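Local coordinates for protein D-alanyl-lipoteichoic acid synthetase (PDB 3BMA) that belongs to the DltD family with an SGNH-hydrolase-like fold and probably takes part in D-alanylation of lipoteichoic acid in the cell wall, at residues 129-134 against 157-162; 149-154 against 162-167; 224-229 against 353-358. The protein carries 1 engineered substitution. All blocks are in the same frame, centred on the assembly; numbering follows the deposited sequence.

Interaction 1 of 3, residues 129-134 against 157-162; sequences QLTSFL and VAMKDL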
loop_
_atom_site.group_PDB
_atom_site.type_symbol
_atom_site.label_atom_id
_atom_site.label_comp_id
_atom_site.label_asym_id
_atom_site.label_seq_id
_atom_site.Cartn_x
_atom_site.Cartn_y
_atom_site.Cartn_z
ATOM N N GLN C 129 17.265 9.241 -10.062
ATOM C CA GLN C 129 16.820 10.258 -11.021
ATOM C C GLN C 129 15.462 9.932 -11.634
ATOM O O GLN C 129 14.666 10.835 -11.888
ATOM C CB GLN C 129 17.844 10.437 -12.137
ATOM C CG GLN C 129 19.039 11.281 -11.744
ATOM C CD GLN C 129 20.160 11.217 -12.751
ATOM O OE1 GLN C 129 19.919 11.159 -13.957
ATOM N NE2 GLN C 129 21.399 11.229 -12.264
ATOM N N LEU C 130 15.216 8.645 -11.882
ATOM C CA LEU C 130 13.933 8.172 -12.398
ATOM C C LEU C 130 12.808 8.531 -11.431
ATOM O O LEU C 130 11.832 9.160 -11.826
ATOM C CB LEU C 130 13.964 6.655 -12.605
ATOM C CG LEU C 130 13.259 5.989 -13.796
ATOM C CD1 LEU C 130 13.248 4.490 -13.587
ATOM C CD2 LEU C 130 11.843 6.483 -14.067
ATOM N N THR C 131 12.967 8.144 -10.166
ATOM C CA THR C 131 11.932 8.354 -9.149
ATOM C C THR C 131 11.746 9.825 -8.768
ATOM O O THR C 131 10.627 10.240 -8.462
ATOM C CB THR C 131 12.171 7.499 -7.886
ATOM O OG1 THR C 131 13.552 7.555 -7.505
ATOM C CG2 THR C 131 11.769 6.055 -8.129
ATOM N N SER C 132 12.839 10.594 -8.801
ATOM C CA SER C 132 12.805 12.052 -8.603
ATOM C C SER C 132 12.043 12.756 -9.716
ATOM O O SER C 132 11.313 13.721 -9.465
ATOM C CB SER C 132 14.219 12.628 -8.553
ATOM O OG SER C 132 14.941 12.099 -7.462
ATOM N N PHE C 133 12.233 12.275 -10.943
ATOM C CA PHE C 133 11.494 12.769 -12.100
ATOM C C PHE C 133 9.994 12.523 -11.945
ATOM O O PHE C 133 9.200 13.437 -12.142
ATOM C CB PHE C 133 12.029 12.144 -13.396
ATOM C CG PHE C 133 11.135 12.347 -14.592
ATOM C CD1 PHE C 133 10.488 11.262 -15.181
ATOM C CD2 PHE C 133 10.946 13.617 -15.136
ATOM C CE1 PHE C 133 9.663 11.442 -16.282
ATOM C CE2 PHE C 133 10.120 13.804 -16.240
ATOM C CZ PHE C 133 9.479 12.716 -16.812
ATOM N N LEU C 134 9.617 11.302 -11.572
ATOM C CA LEU C 134 8.201 10.930 -11.423
ATOM C C LEU C 134 7.535 11.613 -10.226
ATOM O O LEU C 134 6.329 11.845 -10.239
ATOM C CB LEU C 134 8.038 9.408 -11.318
ATOM C CG LEU C 134 8.478 8.505 -12.478
ATOM C CD1 LEU C 134 8.604 7.062 -12.016
ATOM C CD2 LEU C 134 7.524 8.596 -13.657
ATOM N N VAL C 157 12.283 0.426 -19.841
ATOM C CA VAL C 157 12.691 1.147 -18.631
ATOM C C VAL C 157 11.997 0.577 -17.381
ATOM O O VAL C 157 10.946 -0.061 -17.481
ATOM C CB VAL C 157 12.434 2.695 -18.799
ATOM C CG1 VAL C 157 10.938 3.044 -18.763
ATOM C CG2 VAL C 157 13.227 3.525 -17.795
ATOM N N ALA C 158 12.613 0.777 -16.218
ATOM C CA ALA C 158 11.977 0.492 -14.938
ATOM C C ALA C 158 10.800 1.440 -14.744
ATOM O O ALA C 158 10.877 2.613 -15.124
ATOM C CB ALA C 158 12.977 0.641 -13.804
ATOM N N MET C 159 9.720 0.915 -14.166
ATOM C CA MET C 159 8.434 1.620 -14.027
ATOM C C MET C 159 7.909 2.146 -15.369
ATOM O O MET C 159 7.470 3.296 -15.478
ATOM C CB MET C 159 8.506 2.719 -12.958
ATOM C CG MET C 159 8.642 2.176 -11.543
ATOM S SD MET C 159 9.143 3.436 -10.368
ATOM C CE MET C 159 10.837 3.689 -10.864
ATOM N N LYS C 160 7.962 1.269 -16.373
ATOM C CA LYS C 160 7.536 1.541 -17.747
ATOM C C LYS C 160 6.081 2.006 -17.845
ATOM O O LYS C 160 5.761 2.862 -18.668
ATOM C CB LYS C 160 7.757 0.285 -18.600
ATOM C CG LYS C 160 7.643 0.479 -20.108
ATOM C CD LYS C 160 8.017 -0.802 -20.843
ATOM C CE LYS C 160 7.434 -0.841 -22.249
ATOM N NZ LYS C 160 7.820 -2.083 -22.975
ATOM N N ASP C 161 5.218 1.454 -16.991
ATOM C CA ASP C 161 3.795 1.812 -16.945
ATOM C C ASP C 161 3.566 3.284 -16.575
ATOM O O ASP C 161 2.651 3.929 -17.095
ATOM C CB ASP C 161 3.039 0.889 -15.972
ATOM C CG ASP C 161 3.551 0.995 -14.531
ATOM O OD1 ASP C 161 2.784 1.465 -13.662
ATOM O OD2 ASP C 161 4.718 0.625 -14.265
ATOM N N LEU C 162 4.419 3.802 -15.695
ATOM C CA LEU C 162 4.298 5.159 -15.176
ATOM C C LEU C 162 4.856 6.178 -16.163
ATOM O O LEU C 162 4.295 7.262 -16.324
ATOM C CB LEU C 162 5.002 5.272 -13.818
ATOM C CG LEU C 162 4.430 4.409 -12.685
ATOM C CD1 LEU C 162 5.384 4.326 -11.507
ATOM C CD2 LEU C 162 3.089 4.929 -12.234
#
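Helix 127-136 packs on the turn that opens helix 160-167 through Leu130, Leu134 and Met159. The CE methyl of Met159 sits between two residues of the first helix. It is 3.7 Å from Leu130 CD1 and also 3.7 Å from Thr131 CG2. The Met159 chain bends at its last torsion (chi3 -71°), which turns CE off the line of the earlier chain. Leu130 and Met159 pass side by side in opposite senses, whereas Thr131 and Met159 meet at about a right angle. Met159 is the N-cap residue of helix 160-167, where loop becomes helix. The contact joins two helices of the long helical part of the chain between strands 101-105 and 291-296 of the parallel sheet. Leu130 CD1 also rests 3.4 Å from Ala158 O and 3.9 Å from Ala158 CB. One turn on, Leu134 CD1 meets Met159 SD at 4.0 Å. Leu134 CD2 is a looser neighbour of Leu162 CB at 4.2 Å. Thr131 OG1 hydrogen-bonds Asn187, and CG2 is the branch that meets Met159. Phe186 of the second subunit packs on both Thr131 and Met159.

Interaction 2 of 3, residues 149-154 against 162-167; sequences RLLQQF and LVQKLA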
loop_
_atom_site.group_PDB
_atom_site.type_symbol
_atom_site.label_atom_id
_atom_site.label_comp_id
_atom_site.label_asym_id
_atom_site.label_seq_id
_atom_site.Cartn_x
_atom_site.Cartn_y
_atom_site.Cartn_z
ATOM N N ARG C 149 11.333 10.976 -24.328
ATOM C CA ARG C 149 12.771 10.809 -24.526
ATOM C C ARG C 149 13.341 9.633 -23.742
ATOM O O ARG C 149 14.287 8.996 -24.198
ATOM C CB ARG C 149 13.523 12.092 -24.174
ATOM C CG ARG C 149 13.253 13.233 -25.128
ATOM C CD ARG C 149 13.869 12.987 -26.489
ATOM N NE ARG C 149 15.232 13.497 -26.570
ATOM C CZ ARG C 149 16.088 13.185 -27.536
ATOM N NH1 ARG C 149 15.728 12.355 -28.506
ATOM N NH2 ARG C 149 17.307 13.703 -27.535
ATOM N N LEU C 150 12.757 9.349 -22.577
ATOM C CA LEU C 150 13.168 8.209 -21.753
ATOM C C LEU C 150 12.834 6.863 -22.392
ATOM O O LEU C 150 13.655 5.948 -22.375
ATOM C CB LEU C 150 12.562 8.290 -20.349
ATOM C CG LEU C 150 13.458 8.781 -19.212
ATOM C CD1 LEU C 150 12.680 8.751 -17.912
ATOM C CD2 LEU C 150 14.717 7.946 -19.090
ATOM N N LEU C 151 11.639 6.761 -22.968
ATOM C CA LEU C 151 11.198 5.541 -23.651
ATOM C C LEU C 151 11.903 5.314 -24.990
ATOM O O LEU C 151 11.935 4.191 -25.490
ATOM C CB LEU C 151 9.681 5.548 -23.844
ATOM C CG LEU C 151 8.823 5.377 -22.587
ATOM C CD1 LEU C 151 7.429 5.912 -22.818
ATOM C CD2 LEU C 151 8.771 3.924 -22.126
ATOM N N GLN C 152 12.448 6.381 -25.573
ATOM C CA GLN C 152 13.307 6.261 -26.745
ATOM C C GLN C 152 14.663 5.697 -26.330
ATOM O O GLN C 152 15.236 4.861 -27.030
ATOM C CB GLN C 152 13.493 7.619 -27.423
ATOM C CG GLN C 152 12.355 8.028 -28.344
ATOM C CD GLN C 152 12.433 9.485 -28.775
ATOM O OE1 GLN C 152 13.475 10.130 -28.655
ATOM N NE2 GLN C 152 11.321 10.011 -29.276
ATOM N N GLN C 153 15.156 6.161 -25.181
ATOM C CA GLN C 153 16.449 5.754 -24.629
ATOM C C GLN C 153 16.391 4.341 -24.063
ATOM O O GLN C 153 17.196 3.489 -24.429
ATOM C CB GLN C 153 16.885 6.740 -23.538
ATOM C CG GLN C 153 18.099 6.311 -22.724
ATOM C CD GLN C 153 19.404 6.482 -23.464
ATOM O OE1 GLN C 153 19.531 7.335 -24.336
ATOM N NE2 GLN C 153 20.384 5.670 -23.119
ATOM N N PHE C 154 15.447 4.111 -23.153
ATOM C CA PHE C 154 15.233 2.796 -22.564
ATOM C C PHE C 154 13.820 2.319 -22.889
ATOM O O PHE C 154 12.892 2.599 -22.125
ATOM C CB PHE C 154 15.374 2.838 -21.043
ATOM C CG PHE C 154 16.636 3.481 -20.535
ATOM C CD1 PHE C 154 16.570 4.639 -19.763
ATOM C CD2 PHE C 154 17.879 2.908 -20.776
ATOM C CE1 PHE C 154 17.723 5.226 -19.261
ATOM C CE2 PHE C 154 19.041 3.494 -20.277
ATOM C CZ PHE C 154 18.962 4.652 -19.520
ATOM N N LEU C 162 4.419 3.802 -15.695
ATOM C CA LEU C 162 4.298 5.159 -15.176
ATOM C C LEU C 162 4.856 6.178 -16.163
ATOM O O LEU C 162 4.295 7.262 -16.324
ATOM C CB LEU C 162 5.002 5.272 -13.818
ATOM C CG LEU C 162 4.430 4.409 -12.685
ATOM C CD1 LEU C 162 5.384 4.326 -11.507
ATOM C CD2 LEU C 162 3.089 4.929 -12.234
ATOM N N VAL C 163 5.955 5.812 -16.818
ATOM C CA VAL C 163 6.596 6.642 -17.841
ATOM C C VAL C 163 5.731 6.737 -19.112
ATOM O O VAL C 163 5.583 7.825 -19.681
ATOM C CB VAL C 163 8.037 6.136 -18.153
ATOM C CG1 VAL C 163 8.721 7.015 -19.179
ATOM C CG2 VAL C 163 8.879 6.105 -16.880
ATOM N N GLN C 164 5.147 5.610 -19.532
ATOM C CA GLN C 164 4.225 5.569 -20.681
ATOM C C GLN C 164 2.975 6.429 -20.494
ATOM O O GLN C 164 2.504 7.045 -21.454
ATOM C CB GLN C 164 3.794 4.134 -21.003
ATOM C CG GLN C 164 4.786 3.329 -21.835
ATOM C CD GLN C 164 4.365 1.873 -22.016
ATOM O OE1 GLN C 164 3.636 1.308 -21.192
ATOM N NE2 GLN C 164 4.830 1.257 -23.098
ATOM N N LYS C 165 2.439 6.451 -19.271
ATOM C CA LYS C 165 1.290 7.296 -18.915
ATOM C C LYS C 165 1.617 8.777 -19.063
ATOM O O LYS C 165 0.811 9.546 -19.586
ATOM C CB LYS C 165 0.813 7.016 -17.487
ATOM C CG LYS C 165 -0.128 5.831 -17.362
ATOM C CD LYS C 165 -0.843 5.821 -16.019
ATOM C CE LYS C 165 -1.846 4.675 -15.938
ATOM N NZ LYS C 165 -2.670 4.711 -14.693
ATOM N N LEU C 166 2.805 9.163 -18.606
ATOM C CA LEU C 166 3.284 10.535 -18.744
ATOM C C LEU C 166 3.532 10.917 -20.201
ATOM O O LEU C 166 3.225 12.037 -20.606
ATOM C CB LEU C 166 4.551 10.754 -17.915
ATOM C CG LEU C 166 4.437 10.760 -16.391
ATOM C CD1 LEU C 166 5.767 11.167 -15.789
ATOM C CD2 LEU C 166 3.345 11.703 -15.924
ATOM N N ALA C 167 4.068 9.976 -20.976
ATOM C CA ALA C 167 4.338 10.177 -22.400
ATOM C C ALA C 167 3.063 10.339 -23.232
ATOM O O ALA C 167 3.055 11.076 -24.216
ATOM C CB ALA C 167 5.176 9.032 -22.941
#
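Leu151 of helix 141-153 lies against Val163, Gln164 and Ala167 of helix 160-167. The two helices follow each other along the chain and form a splayed helical hairpin. Their short segments run at 132° to each other, with axes 10.1 Å apart at closest approach. The tight part is the Leu151 side chain. Its CG is 3.8 Å from Val163 CG1, and the two side chains lie alongside one another, pointing opposite ways. CG1 of Val163 stands anti to its backbone N (chi1 -178°), and this is the branch that meets Leu151. Leu151 CD1 goes further across and reaches Ala167 CB at 3.9 Å, one turn beyond Val163. Deeper in, Leu150 joins less closely, with CB 4.2 Å from Val163 CG1. Val163 and Leu150 are buried, and Val163 is also covered by Ala147 and by Leu130.

The other flank is solvent-facing. Gln164 is exposed and crosses Leu151 at about a right angle, giving only its aliphatic part: its CG lies 3.8 Å from Leu151 CD1. Beyond CG the Gln164 chain runs on extended, and CG is its nearest atom to Leu151. A glycerol, probably from the crystallisation liquor, lies near the Leu151 side chain. No hydrogen bond links the two segments. On the first helix, away from the second, the Gln152 side chain is tied to its own helix instead: Arg149 NH1 donates to Gln152 OE1 over 3.2 Å, with an N-H...O angle of 149°.

Interaction 3 of 3, residues 224-229 against 353-358; sequences AIEDVV and GWLGWL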
loop_
_atom_site.group_PDB
_atom_site.type_symbol
_atom_site.label_atom_id
_atom_site.label_comp_id
_atom_site.label_asym_id
_atom_site.label_seq_id
_atom_site.Cartn_x
_atom_site.Cartn_y
_atom_site.Cartn_z
ATOM N N ALA C 224 48.704 39.333 -15.367
ATOM C CA ALA C 224 49.785 38.593 -14.707
ATOM C C ALA C 224 49.571 37.087 -14.808
ATOM O O ALA C 224 50.522 36.339 -15.043
ATOM C CB ALA C 224 49.933 39.017 -13.252
ATOM N N ILE C 225 48.321 36.656 -14.638
ATOM C CA ILE C 225 47.949 35.249 -14.800
ATOM C C ILE C 225 48.146 34.819 -16.255
ATOM O O ILE C 225 48.674 33.733 -16.511
ATOM C CB ILE C 225 46.501 34.969 -14.310
ATOM C CG1 ILE C 225 46.408 35.190 -12.797
ATOM C CG2 ILE C 225 46.055 33.536 -14.653
ATOM C CD1 ILE C 225 44.997 35.362 -12.295
ATOM N N GLU C 226 47.769 35.699 -17.187
ATOM C CA GLU C 226 47.938 35.459 -18.624
ATOM C C GLU C 226 49.384 35.152 -19.001
ATOM O O GLU C 226 49.618 34.318 -19.866
ATOM C CB GLU C 226 47.392 36.625 -19.465
ATOM C CG GLU C 226 47.363 36.356 -20.973
ATOM C CD GLU C 226 46.495 37.327 -21.745
ATOM O OE1 GLU C 226 47.059 38.158 -22.490
ATOM O OE2 GLU C 226 45.253 37.256 -21.612
ATOM N N ASP C 227 50.336 35.805 -18.330
ATOM C CA ASP C 227 51.772 35.544 -18.518
ATOM C C ASP C 227 52.174 34.113 -18.143
ATOM O O ASP C 227 52.954 33.478 -18.854
ATOM C CB ASP C 227 52.620 36.543 -17.717
ATOM C CG ASP C 227 52.405 37.990 -18.149
ATOM O OD1 ASP C 227 51.816 38.234 -19.227
ATOM O OD2 ASP C 227 52.839 38.890 -17.398
ATOM N N VAL C 228 51.634 33.617 -17.031
ATOM C CA VAL C 228 51.936 32.267 -16.543
ATOM C C VAL C 228 51.225 31.201 -17.389
ATOM O O VAL C 228 51.769 30.123 -17.644
ATOM C CB VAL C 228 51.555 32.099 -15.044
ATOM C CG1 VAL C 228 52.250 30.884 -14.439
ATOM C CG2 VAL C 228 51.917 33.346 -14.251
ATOM N N VAL C 229 50.013 31.523 -17.830
ATOM C CA VAL C 229 49.190 30.601 -18.610
ATOM C C VAL C 229 49.638 30.546 -20.087
ATOM O O VAL C 229 49.524 29.499 -20.737
ATOM C CB VAL C 229 47.673 30.928 -18.431
ATOM C CG1 VAL C 229 46.812 30.073 -19.307
ATOM C CG2 VAL C 229 47.257 30.712 -16.982
ATOM N N GLY C 353 40.038 26.347 -22.845
ATOM C CA GLY C 353 41.204 26.094 -22.023
ATOM C C GLY C 353 42.145 27.275 -22.052
ATOM O O GLY C 353 42.010 28.166 -22.900
ATOM N N TRP C 354 43.088 27.264 -21.115
ATOM C CA TRP C 354 44.166 28.249 -21.011
ATOM C C TRP C 354 43.684 29.703 -20.970
ATOM O O TRP C 354 43.079 30.127 -19.986
ATOM C CB TRP C 354 45.230 28.027 -22.101
ATOM C CG TRP C 354 46.074 26.785 -21.912
ATOM C CD1 TRP C 354 46.796 26.440 -20.802
ATOM C CD2 TRP C 354 46.307 25.748 -22.876
ATOM N NE1 TRP C 354 47.451 25.249 -21.010
ATOM C CE2 TRP C 354 47.170 24.802 -22.275
ATOM C CE3 TRP C 354 45.867 25.526 -24.193
ATOM C CZ2 TRP C 354 47.599 23.650 -22.939
ATOM C CZ3 TRP C 354 46.295 24.379 -24.854
ATOM C CH2 TRP C 354 47.156 23.456 -24.223
ATOM N N LEU C 355 43.946 30.456 -22.036
ATOM C CA LEU C 355 43.536 31.860 -22.123
ATOM C C LEU C 355 42.025 32.008 -22.310
ATOM O O LEU C 355 41.452 33.039 -21.961
ATOM C CB LEU C 355 44.300 32.585 -23.243
ATOM C CG LEU C 355 45.554 33.415 -22.919
ATOM C CD1 LEU C 355 46.598 32.663 -22.099
ATOM C CD2 LEU C 355 46.180 33.948 -24.205
ATOM N N GLY C 356 41.388 30.964 -22.840
ATOM C CA GLY C 356 39.930 30.916 -22.977
ATOM C C GLY C 356 39.199 30.855 -21.648
ATOM O O GLY C 356 38.052 31.284 -21.548
ATOM N N TRP C 357 39.867 30.316 -20.629
ATOM C CA TRP C 357 39.351 30.324 -19.264
ATOM C C TRP C 357 39.355 31.721 -18.652
ATOM O O TRP C 357 38.532 32.030 -17.784
ATOM C CB TRP C 357 40.163 29.392 -18.366
ATOM C CG TRP C 357 39.822 27.914 -18.434
ATOM C CD1 TRP C 357 40.715 26.884 -18.464
ATOM C CD2 TRP C 357 38.514 27.306 -18.451
ATOM N NE1 TRP C 357 40.056 25.681 -18.508
ATOM C CE2 TRP C 357 38.707 25.909 -18.503
ATOM C CE3 TRP C 357 37.203 27.806 -18.436
ATOM C CZ2 TRP C 357 37.641 25.005 -18.540
ATOM C CZ3 TRP C 357 36.143 26.904 -18.472
ATOM C CH2 TRP C 357 36.371 25.521 -18.522
ATOM N N LEU C 358 40.294 32.553 -19.098
ATOM C CA LEU C 358 40.434 33.915 -18.594
ATOM C C LEU C 358 39.349 34.830 -19.135
ATOM O O LEU C 358 38.868 35.716 -18.423
ATOM C CB LEU C 358 41.821 34.467 -18.914
ATOM C CG LEU C 358 42.971 33.868 -18.102
ATOM C CD1 LEU C 358 44.284 34.435 -18.582
ATOM C CD2 LEU C 358 42.789 34.119 -16.604
#
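Val229, Glu226 and Ile225 of helix 222-235 face Trp354, Leu355 and Leu358 at the start of helix 355-369. Val229 CG1 points at the edge of the Trp354 indole, near the ring plane and 3.9 Å from CD1, not over a face. The same methyl presses on the Trp354 backbone, 3.6 Å from its C, and reaches Leu355 CD1 at 3.8 Å. It therefore fills the corner between these two residues. With chi1 at 175°, CG1 of Val229 lies opposite the backbone N and reaches across to Trp354.

Glu226 and Leu355 cross at about a right angle. The touching part of the glutamate is its methylene CG, 3.9 Å from Leu355 CD1. Leu355 leaves its backbone to one side, but its end swings in to the helix. Leu358 splits between two neighbours. Its CD1 lies 3.8 Å from Glu226 CA, and its CD2 meets Ile225 CG2 obliquely at 3.8 Å. In the SGNH hydrolase fold, the helix that begins here follows the Asp-x-x-His motif, so the second segment probably comes just after that motif in sequence.

The polar groups find partners outside the two segments. The Trp354 backbone N binds Asp56, and its ring takes a cation-pi contact from Lys347. Glu226 packs mainly through CB and CG, while its carboxylate makes weak hydrogen bonds to Gln223 and a glycerol. No hydrogen bond links the two segments, whose contact is apolar; one turn on, Trp354 NE1 bonds Asp232 of helix 222-235, adding a polar tie between the same two elements.

How the interactions relate
Interactions 1 and 2 form one cluster. Their centres are 8 Å apart, they share Leu162, and both use helix 160-167, which packs with helices 127-136 and 141-153 in a three-helix cluster. Along the chain their segments alternate, so the two contacts interlock. They also touch directly, for example through Leu134 and Leu166. Interaction 3 comes later in the chain. Its centre is about 44 Å from that of interaction 1 and about 45 Å from that of interaction 2. Helices 222-235 and 355-369 are used there alone. The contacts thus fasten two separate regions of one chain, on opposite sides of its centre.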